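Local coordinates for V-type ATPase 116 kDa subunit (Meiothermus ruber, PDB 3RRK), which probably takes part in rotary proton transport as subunit I, the homologue of subunit a, of a V-type ATPase, here as its cytoplasmic N-terminal domain, at residues E126-A131 with A211-P216; E133-L138 with Q186-V191; A67-A72 with A262-A267. All coordinates share one frame; numbering follows the deposited sequence.

Contact 1. Residues E126-A131 with A211-P216; sequences ELFGKA and AELRFP
F128 reaches out from helix 94-138 and lays its ring among L213, F215, P216 and the backbone O of R214, all in an irregular strip of chain. P216 lies over one face: its CD sits 3.6 Å from the centroid of the F128 ring and only 14° off the ring normal, a CH-pi contact. L213 comes to the ring's edge instead, its CD1 near the ring plane and 4.0 Å from F128 CE1. The rings of F128 and F215 meet obliquely, planes at 58° and centroids 5.4 Å apart, and the two side chains run antiparallel where they overlap. The edge of the F215 ring is turned to the base of F128, with CE1 of F215 3.5 Å from CB of F128. F128 has CG anti to its carbonyl carbon (chi1 -57°), and this aims the ring at the loop. A131, one turn on, adds a loose touch of its CB on CD2 of L213. With an alanine in place of F128 the ring is gone, and P216 would probably lose its CH-pi partner while a gap opened beside L213 and F215. M231 of helix 224-281 also touches both phenylalanines. The cluster fastens the loop between helices 198-206 and 224-281 to the C-terminal part of helix 94-138, where the paired long helices of this cytoplasmic domain join its alpha/beta lobe with the three-stranded sheet.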
loop_
_atom_site.group_PDB
_atom_site.type_symbol
_atom_site.label_atom_id
_atom_site.label_comp_id
_atom_site.label_asym_id
_atom_site.label_seq_id
_atom_site.Cartn_x
_atom_site.Cartn_y
_atom_site.Cartn_z
ATOM N N GLU A 126 0.606 14.854 -17.252
ATOM C CA GLU A 126 0.023 14.292 -18.472
ATOM C C GLU A 126 -1.414 14.757 -18.669
ATOM O O GLU A 126 -1.836 15.093 -19.766
ATOM C CB GLU A 126 0.018 12.766 -18.427
ATOM C CG GLU A 126 1.347 12.113 -18.686
ATOM C CD GLU A 126 1.186 10.679 -19.140
ATOM O OE1 GLU A 126 0.263 10.420 -19.947
ATOM O OE2 GLU A 126 1.971 9.813 -18.685
ATOM N N LEU A 127 -2.163 14.759 -17.582
ATOM C CA LEU A 127 -3.539 15.195 -17.611
ATOM C C LEU A 127 -3.684 16.707 -17.773
ATOM O O LEU A 127 -4.381 17.168 -18.673
ATOM C CB LEU A 127 -4.229 14.729 -16.332
ATOM C CG LEU A 127 -4.646 13.264 -16.407
ATOM C CD1 LEU A 127 -5.130 12.781 -15.060
ATOM C CD2 LEU A 127 -5.719 13.113 -17.448
ATOM N N PHE A 128 -3.019 17.471 -16.903
ATOM C CA PHE A 128 -3.184 18.925 -16.862
ATOM C C PHE A 128 -2.144 19.760 -17.633
ATOM O O PHE A 128 -2.261 20.978 -17.725
ATOM C CB PHE A 128 -3.241 19.383 -15.419
ATOM C CG PHE A 128 -4.316 18.734 -14.629
ATOM C CD1 PHE A 128 -5.532 19.363 -14.444
ATOM C CD2 PHE A 128 -4.116 17.484 -14.065
ATOM C CE1 PHE A 128 -6.540 18.751 -13.705
ATOM C CE2 PHE A 128 -5.119 16.865 -13.330
ATOM C CZ PHE A 128 -6.335 17.500 -13.152
ATOM N N GLY A 129 -1.143 19.104 -18.194
ATOM C CA GLY A 129 -0.082 19.798 -18.895
ATOM C C GLY A 129 -0.491 20.876 -19.883
ATOM O O GLY A 129 -0.237 22.060 -19.651
ATOM N N LYS A 130 -1.099 20.472 -20.995
ATOM C CA LYS A 130 -1.462 21.426 -22.038
ATOM C C LYS A 130 -2.448 22.468 -21.539
ATOM O O LYS A 130 -2.383 23.619 -21.944
ATOM C CB LYS A 130 -2.002 20.723 -23.285
ATOM C CG LYS A 130 -0.946 19.940 -24.049
ATOM C CD LYS A 130 0.267 20.806 -24.407
ATOM C CE LYS A 130 1.462 19.938 -24.816
ATOM N NZ LYS A 130 2.605 20.721 -25.381
ATOM N N ALA A 131 -3.351 22.069 -20.652
ATOM C CA ALA A 131 -4.334 22.994 -20.107
ATOM C C ALA A 131 -3.645 24.121 -19.346
ATOM O O ALA A 131 -3.959 25.295 -19.538
ATOM C CB ALA A 131 -5.305 22.266 -19.209
ATOM N N ALA A 211 -17.427 25.028 -13.510
ATOM C CA ALA A 211 -16.694 25.310 -12.287
ATOM C C ALA A 211 -15.248 25.634 -12.596
ATOM O O ALA A 211 -14.739 25.270 -13.658
ATOM C CB ALA A 211 -16.777 24.124 -11.327
ATOM N N GLU A 212 -14.592 26.319 -11.663
ATOM C CA GLU A 212 -13.161 26.552 -11.782
ATOM C C GLU A 212 -12.410 25.229 -11.920
ATOM O O GLU A 212 -12.708 24.248 -11.239
ATOM C CB GLU A 212 -12.626 27.348 -10.597
ATOM C CG GLU A 212 -11.127 27.258 -10.487
ATOM C CD GLU A 212 -10.508 28.369 -9.661
ATOM O OE1 GLU A 212 -11.264 29.155 -9.038
ATOM O OE2 GLU A 212 -9.255 28.441 -9.646
ATOM N N LEU A 213 -11.454 25.201 -12.834
ATOM C CA LEU A 213 -10.606 24.038 -13.001
ATOM C C LEU A 213 -9.572 24.059 -11.884
ATOM O O LEU A 213 -8.833 25.031 -11.726
ATOM C CB LEU A 213 -9.928 24.062 -14.374
ATOM C CG LEU A 213 -8.774 23.095 -14.644
ATOM C CD1 LEU A 213 -9.172 21.650 -14.340
ATOM C CD2 LEU A 213 -8.284 23.242 -16.083
ATOM N N ARG A 214 -9.554 22.996 -11.089
ATOM C CA ARG A 214 -8.603 22.866 -10.008
ATOM C C ARG A 214 -7.427 22.059 -10.526
ATOM O O ARG A 214 -7.591 21.166 -11.347
ATOM C CB ARG A 214 -9.234 22.153 -8.811
ATOM C CG ARG A 214 -10.468 22.830 -8.225
ATOM C CD ARG A 214 -10.113 24.107 -7.476
ATOM N NE ARG A 214 -11.299 24.928 -7.228
ATOM C CZ ARG A 214 -11.293 26.098 -6.590
ATOM N NH1 ARG A 214 -10.158 26.600 -6.117
ATOM N NH2 ARG A 214 -12.425 26.769 -6.417
ATOM N N PHE A 215 -6.232 22.400 -10.070
ATOM C CA PHE A 215 -5.072 21.591 -10.365
ATOM C C PHE A 215 -4.730 20.842 -9.116
ATOM O O PHE A 215 -4.777 21.403 -8.027
ATOM C CB PHE A 215 -3.923 22.454 -10.855
ATOM C CG PHE A 215 -4.145 22.975 -12.229
ATOM C CD1 PHE A 215 -3.732 22.243 -13.334
ATOM C CD2 PHE A 215 -4.823 24.158 -12.429
ATOM C CE1 PHE A 215 -3.958 22.699 -14.620
ATOM C CE2 PHE A 215 -5.048 24.630 -13.708
ATOM C CZ PHE A 215 -4.613 23.890 -14.809
ATOM N N PRO A 216 -4.423 19.552 -9.262
ATOM C CA PRO A 216 -4.234 18.674 -8.112
ATOM C C PRO A 216 -2.950 19.025 -7.381
ATOM O O PRO A 216 -2.056 19.648 -7.971
ATOM C CB PRO A 216 -4.099 17.301 -8.762
ATOM C CG PRO A 216 -3.502 17.590 -10.100
ATOM C CD PRO A 216 -4.144 18.866 -10.534
#

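Contact 2. Residues E133-L138 with Q186-V191; sequences EKLAAL and QLAALV
L135 and L138 face A188 and L190 where the last turns of helix 94-138 lie on strand 187-194, the middle strand of a three-stranded antiparallel sheet in an alpha/beta lobe. Helix and strand run the same way, the axes of 133-138 and 187-191 being 8.2 Å apart and inclined by only 29°, so L135 and L138, one turn apart, both lie along the A188-L190 side of the strand. L190, with the largest buried area, directs its side chain to the helix; CG stands anti to the backbone N (chi1 180°), and CD2 passes alongside L138, 3.9 Å from CB of that residue. L138 in turn points to the strand, which sets the two leucines side by side. L135 leaves the helix at a slant but bends its end inward, bringing CD2 to 3.9 Å from A188 CB and to the backbone of A189. A188, small and buried, receives L135 CD2 on its methyl group and also meets CB of K134, whose chain then turns away and makes a weak hydrogen bond to the carbonyl of P182. A189 turns the opposite way and packs on L161 of helix 158-172, as V191 does on L168, so the strand has helix 94-138 on one side and helix 158-172 on the other. L190 also meets the end of the helix: its CD2 lies 3.6 Å from the carbonyl O of L138, while CD1 of L138 reaches to 3.7 Å from the O of A188.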
loop_
_atom_site.group_PDB
_atom_site.type_symbol
_atom_site.label_atom_id
_atom_site.label_comp_id
_atom_site.label_asym_id
_atom_site.label_seq_id
_atom_site.Cartn_x
_atom_site.Cartn_y
_atom_site.Cartn_z
ATOM N N GLU A 133 -0.573 25.136 -19.689
ATOM C CA GLU A 133 0.202 25.942 -20.624
ATOM C C GLU A 133 -0.705 26.988 -21.251
ATOM O O GLU A 133 -0.415 28.185 -21.212
ATOM C CB GLU A 133 0.829 25.058 -21.700
ATOM C CG GLU A 133 1.537 25.812 -22.792
ATOM C CD GLU A 133 2.286 24.898 -23.748
ATOM O OE1 GLU A 133 2.769 23.839 -23.301
ATOM O OE2 GLU A 133 2.393 25.242 -24.950
ATOM N N LYS A 134 -1.822 26.527 -21.801
ATOM C CA LYS A 134 -2.777 27.407 -22.463
ATOM C C LYS A 134 -3.254 28.532 -21.546
ATOM O O LYS A 134 -3.161 29.708 -21.890
ATOM C CB LYS A 134 -3.982 26.611 -22.984
ATOM C CG LYS A 134 -3.654 25.526 -24.017
ATOM C CD LYS A 134 -2.661 26.009 -25.040
ATOM C CE LYS A 134 -2.510 25.006 -26.168
ATOM N NZ LYS A 134 -3.731 24.930 -27.021
ATOM N N LEU A 135 -3.762 28.156 -20.379
ATOM C CA LEU A 135 -4.346 29.096 -19.430
ATOM C C LEU A 135 -3.346 30.117 -18.926
ATOM O O LEU A 135 -3.664 31.300 -18.796
ATOM C CB LEU A 135 -4.932 28.343 -18.241
ATOM C CG LEU A 135 -6.130 27.467 -18.575
ATOM C CD1 LEU A 135 -6.417 26.504 -17.430
ATOM C CD2 LEU A 135 -7.334 28.338 -18.879
ATOM N N ALA A 136 -2.142 29.650 -18.629
ATOM C CA ALA A 136 -1.072 30.528 -18.171
ATOM C C ALA A 136 -0.828 31.663 -19.161
ATOM O O ALA A 136 -0.594 32.804 -18.765
ATOM C CB ALA A 136 0.211 29.731 -17.963
ATOM N N ALA A 137 -0.857 31.322 -20.444
ATOM C CA ALA A 137 -0.607 32.274 -21.506
ATOM C C ALA A 137 -1.792 33.220 -21.621
ATOM O O ALA A 137 -1.626 34.442 -21.700
ATOM C CB ALA A 137 -0.391 31.552 -22.795
ATOM N N LEU A 138 -2.989 32.643 -21.614
ATOM C CA LEU A 138 -4.218 33.420 -21.604
ATOM C C LEU A 138 -4.178 34.447 -20.490
ATOM O O LEU A 138 -4.745 35.525 -20.614
ATOM C CB LEU A 138 -5.428 32.505 -21.394
ATOM C CG LEU A 138 -5.926 31.730 -22.612
ATOM C CD1 LEU A 138 -7.240 31.054 -22.301
ATOM C CD2 LEU A 138 -6.090 32.677 -23.775
ATOM N N GLN A 186 -12.050 19.614 -25.404
ATOM C CA GLN A 186 -12.663 20.756 -24.750
ATOM C C GLN A 186 -11.932 22.052 -25.088
ATOM O O GLN A 186 -11.024 22.078 -25.924
ATOM C CB GLN A 186 -12.660 20.552 -23.232
ATOM C CG GLN A 186 -13.333 19.264 -22.773
ATOM C CD GLN A 186 -13.318 19.098 -21.265
ATOM O OE1 GLN A 186 -14.024 19.806 -20.540
ATOM N NE2 GLN A 186 -12.508 18.160 -20.782
ATOM N N LEU A 187 -12.341 23.122 -24.420
ATOM C CA LEU A 187 -11.713 24.420 -24.577
ATOM C C LEU A 187 -11.249 24.922 -23.219
ATOM O O LEU A 187 -12.019 24.908 -22.258
ATOM C CB LEU A 187 -12.711 25.413 -25.160
ATOM C CG LEU A 187 -13.263 25.130 -26.551
ATOM C CD1 LEU A 187 -14.370 26.119 -26.858
ATOM C CD2 LEU A 187 -12.151 25.216 -27.579
ATOM N N ALA A 188 -9.991 25.349 -23.133
ATOM C CA ALA A 188 -9.496 25.995 -21.929
ATOM C C ALA A 188 -9.892 27.466 -21.985
ATOM O O ALA A 188 -9.463 28.203 -22.871
ATOM C CB ALA A 188 -7.995 25.850 -21.831
ATOM N N ALA A 189 -10.739 27.885 -21.055
ATOM C CA ALA A 189 -11.217 29.257 -21.031
ATOM C C ALA A 189 -10.718 29.961 -19.786
ATOM O O ALA A 189 -10.373 29.321 -18.798
ATOM C CB ALA A 189 -12.727 29.288 -21.074
ATOM N N LEU A 190 -10.682 31.283 -19.838
ATOM C CA LEU A 190 -10.293 32.076 -18.695
ATOM C C LEU A 190 -11.168 33.323 -18.650
ATOM O O LEU A 190 -11.416 33.951 -19.681
ATOM C CB LEU A 190 -8.823 32.464 -18.820
ATOM C CG LEU A 190 -8.235 33.320 -17.696
ATOM C CD1 LEU A 190 -7.822 32.439 -16.536
ATOM C CD2 LEU A 190 -7.052 34.128 -18.202
ATOM N N VAL A 191 -11.658 33.665 -17.462
ATOM C CA VAL A 191 -12.365 34.922 -17.282
ATOM C C VAL A 191 -11.533 35.822 -16.401
ATOM O O VAL A 191 -10.862 35.352 -15.480
ATOM C CB VAL A 191 -13.712 34.757 -16.588
ATOM C CG1 VAL A 191 -14.543 36.045 -16.755
ATOM C CG2 VAL A 191 -14.439 33.579 -17.157
#

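Contact 3. Residues A67-A72 with A262-A267; sequences AVVSQA and ALWTRA
A267 sets its methyl group against V68 and V69 at the tight part of the crossing between helix 56-79 and the long helix 224-281. CG1 of V68 stands 3.7 Å from A267 CB, and CG2 of V69 approaches the same methyl from the next position along its helix. In V69, CG1 is anti to the backbone N (chi1 162°), which puts CG2 beside that N and over A267. The axes of 67-72 and 262-267 come within 8.6 Å at 147°, an antiparallel crossing, and the CA atoms of V69 and W264 are 5.3 Å apart. A72, which like A267 presents only a methyl group, fills the neighbouring turn, its CB 4.0 Å from CB of W264. On the inner side, V68 also rests on L101 and L263 on A97, both of helix 94-138, making a three-helix core. While CG2 of V69 belongs to the tight part, its CG1 and backbone O face W264 on a looser side that is partly exposed to solvent. Here the edge of the indole faces the carbonyl O of V69, 3.9 Å from CD1 of W264, and CG1 of V69 is 4.3 Å from NE1 of W264. T83 and P85 also touch the indole, and its NE1 donates a hydrogen bond to the carboxylate of E73, one position beyond the segment on helix 56-79. The chemistry is thus apolar inside, methyl against methyl, with the W264 NE1 to E73 hydrogen bond as a polar link between the same two helices at the partly exposed side.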
loop_
_atom_site.group_PDB
_atom_site.type_symbol
_atom_site.label_atom_id
_atom_site.label_comp_id
_atom_site.label_asym_id
_atom_site.label_seq_id
_atom_site.Cartn_x
_atom_site.Cartn_y
_atom_site.Cartn_z
ATOM N N ALA A 67 6.499 -8.716 12.829
ATOM C CA ALA A 67 7.119 -7.519 12.260
ATOM C C ALA A 67 8.035 -7.917 11.103
ATOM O O ALA A 67 8.054 -7.255 10.061
ATOM C CB ALA A 67 7.897 -6.741 13.345
ATOM N N VAL A 68 8.789 -9.001 11.279
ATOM C CA VAL A 68 9.520 -9.572 10.155
ATOM C C VAL A 68 8.585 -9.921 8.987
ATOM O O VAL A 68 8.850 -9.558 7.849
ATOM C CB VAL A 68 10.312 -10.823 10.534
ATOM C CG1 VAL A 68 11.025 -11.354 9.312
ATOM C CG2 VAL A 68 11.300 -10.531 11.644
ATOM N N VAL A 69 7.478 -10.595 9.264
ATOM C CA VAL A 69 6.546 -10.924 8.187
ATOM C C VAL A 69 6.087 -9.661 7.456
ATOM O O VAL A 69 6.132 -9.568 6.233
ATOM C CB VAL A 69 5.306 -11.694 8.699
ATOM C CG1 VAL A 69 4.185 -11.633 7.670
ATOM C CG2 VAL A 69 5.661 -13.135 9.045
ATOM N N SER A 70 5.638 -8.682 8.216
ATOM C CA SER A 70 5.105 -7.460 7.630
ATOM C C SER A 70 6.154 -6.637 6.858
ATOM O O SER A 70 5.869 -6.110 5.796
ATOM C CB SER A 70 4.433 -6.636 8.722
ATOM O OG SER A 70 4.576 -5.258 8.465
ATOM N N GLN A 71 7.373 -6.548 7.375
ATOM C CA GLN A 71 8.426 -5.794 6.686
ATOM C C GLN A 71 8.924 -6.455 5.409
ATOM O O GLN A 71 9.283 -5.774 4.447
ATOM C CB GLN A 71 9.621 -5.560 7.605
ATOM C CG GLN A 71 9.420 -4.532 8.682
ATOM C CD GLN A 71 10.428 -4.693 9.818
ATOM O OE1 GLN A 71 10.083 -4.510 10.984
ATOM N NE2 GLN A 71 11.671 -5.046 9.483
ATOM N N ALA A 72 8.988 -7.783 5.408
ATOM C CA ALA A 72 9.370 -8.493 4.199
ATOM C C ALA A 72 8.276 -8.348 3.132
ATOM O O ALA A 72 8.580 -8.068 1.975
ATOM C CB ALA A 72 9.664 -9.954 4.496
ATOM N N ALA A 262 13.100 -15.769 1.598
ATOM C CA ALA A 262 13.481 -16.737 2.626
ATOM C C ALA A 262 13.165 -16.260 4.052
ATOM O O ALA A 262 12.941 -17.075 4.941
ATOM C CB ALA A 262 14.939 -17.052 2.512
ATOM N N LEU A 263 13.201 -14.942 4.270
ATOM C CA LEU A 263 12.861 -14.359 5.564
ATOM C C LEU A 263 11.363 -14.459 5.784
ATOM O O LEU A 263 10.891 -14.855 6.849
ATOM C CB LEU A 263 13.279 -12.881 5.607
ATOM C CG LEU A 263 14.795 -12.670 5.680
ATOM C CD1 LEU A 263 15.222 -11.328 5.074
ATOM C CD2 LEU A 263 15.310 -12.865 7.108
ATOM N N TRP A 264 10.617 -14.084 4.756
ATOM C CA TRP A 264 9.183 -14.108 4.828
ATOM C C TRP A 264 8.743 -15.514 5.189
ATOM O O TRP A 264 7.911 -15.733 6.087
ATOM C CB TRP A 264 8.606 -13.706 3.479
ATOM C CG TRP A 264 7.113 -13.726 3.451
ATOM C CD1 TRP A 264 6.272 -12.749 3.899
ATOM C CD2 TRP A 264 6.278 -14.780 2.949
ATOM N NE1 TRP A 264 4.966 -13.126 3.707
ATOM C CE2 TRP A 264 4.939 -14.369 3.133
ATOM C CE3 TRP A 264 6.534 -16.027 2.360
ATOM C CZ2 TRP A 264 3.852 -15.165 2.745
ATOM C CZ3 TRP A 264 5.451 -16.815 1.976
ATOM C CH2 TRP A 264 4.130 -16.380 2.171
ATOM N N THR A 265 9.337 -16.473 4.492
ATOM C CA THR A 265 8.966 -17.855 4.643
ATOM C C THR A 265 9.227 -18.330 6.069
ATOM O O THR A 265 8.318 -18.792 6.768
ATOM C CB THR A 265 9.691 -18.699 3.608
ATOM O OG1 THR A 265 9.300 -18.246 2.311
ATOM C CG2 THR A 265 9.333 -20.163 3.746
ATOM N N ARG A 266 10.456 -18.196 6.527
ATOM C CA ARG A 266 10.750 -18.592 7.896
ATOM C C ARG A 266 9.796 -17.925 8.904
ATOM O O ARG A 266 9.333 -18.570 9.850
ATOM C CB ARG A 266 12.207 -18.288 8.217
ATOM C CG ARG A 266 12.556 -18.288 9.684
ATOM C CD ARG A 266 12.633 -19.679 10.253
ATOM N NE ARG A 266 13.029 -19.664 11.661
ATOM C CZ ARG A 266 14.268 -19.427 12.093
ATOM N NH1 ARG A 266 15.257 -19.166 11.225
ATOM N NH2 ARG A 266 14.519 -19.440 13.399
ATOM N N ALA A 267 9.488 -16.644 8.685
ATOM C CA ALA A 267 8.675 -15.886 9.633
ATOM C C ALA A 267 7.201 -16.280 9.602
ATOM O O ALA A 267 6.573 -16.394 10.643
ATOM C CB ALA A 267 8.853 -14.371 9.445
#

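Contacts 1 and 2 are neighbours on helix 94-138, their centres 10 Å apart, and they merge at L135, whose CD1 packs on both L213 and F215. Contact 2 is the buried half, aliphatic and set against a sheet; contact 1 is partly buried and built on an aromatic cluster that holds an irregular loop. Contact 3 is also buried, but lies on the other side of the chain's centre, with centres about 43 Å from contact 1 and 52 Å from contact 2. There two helices pair through alanines, valines and the edge of a tryptophan. Helix 94-138 also backs contact 3, so one long element runs past all three sites.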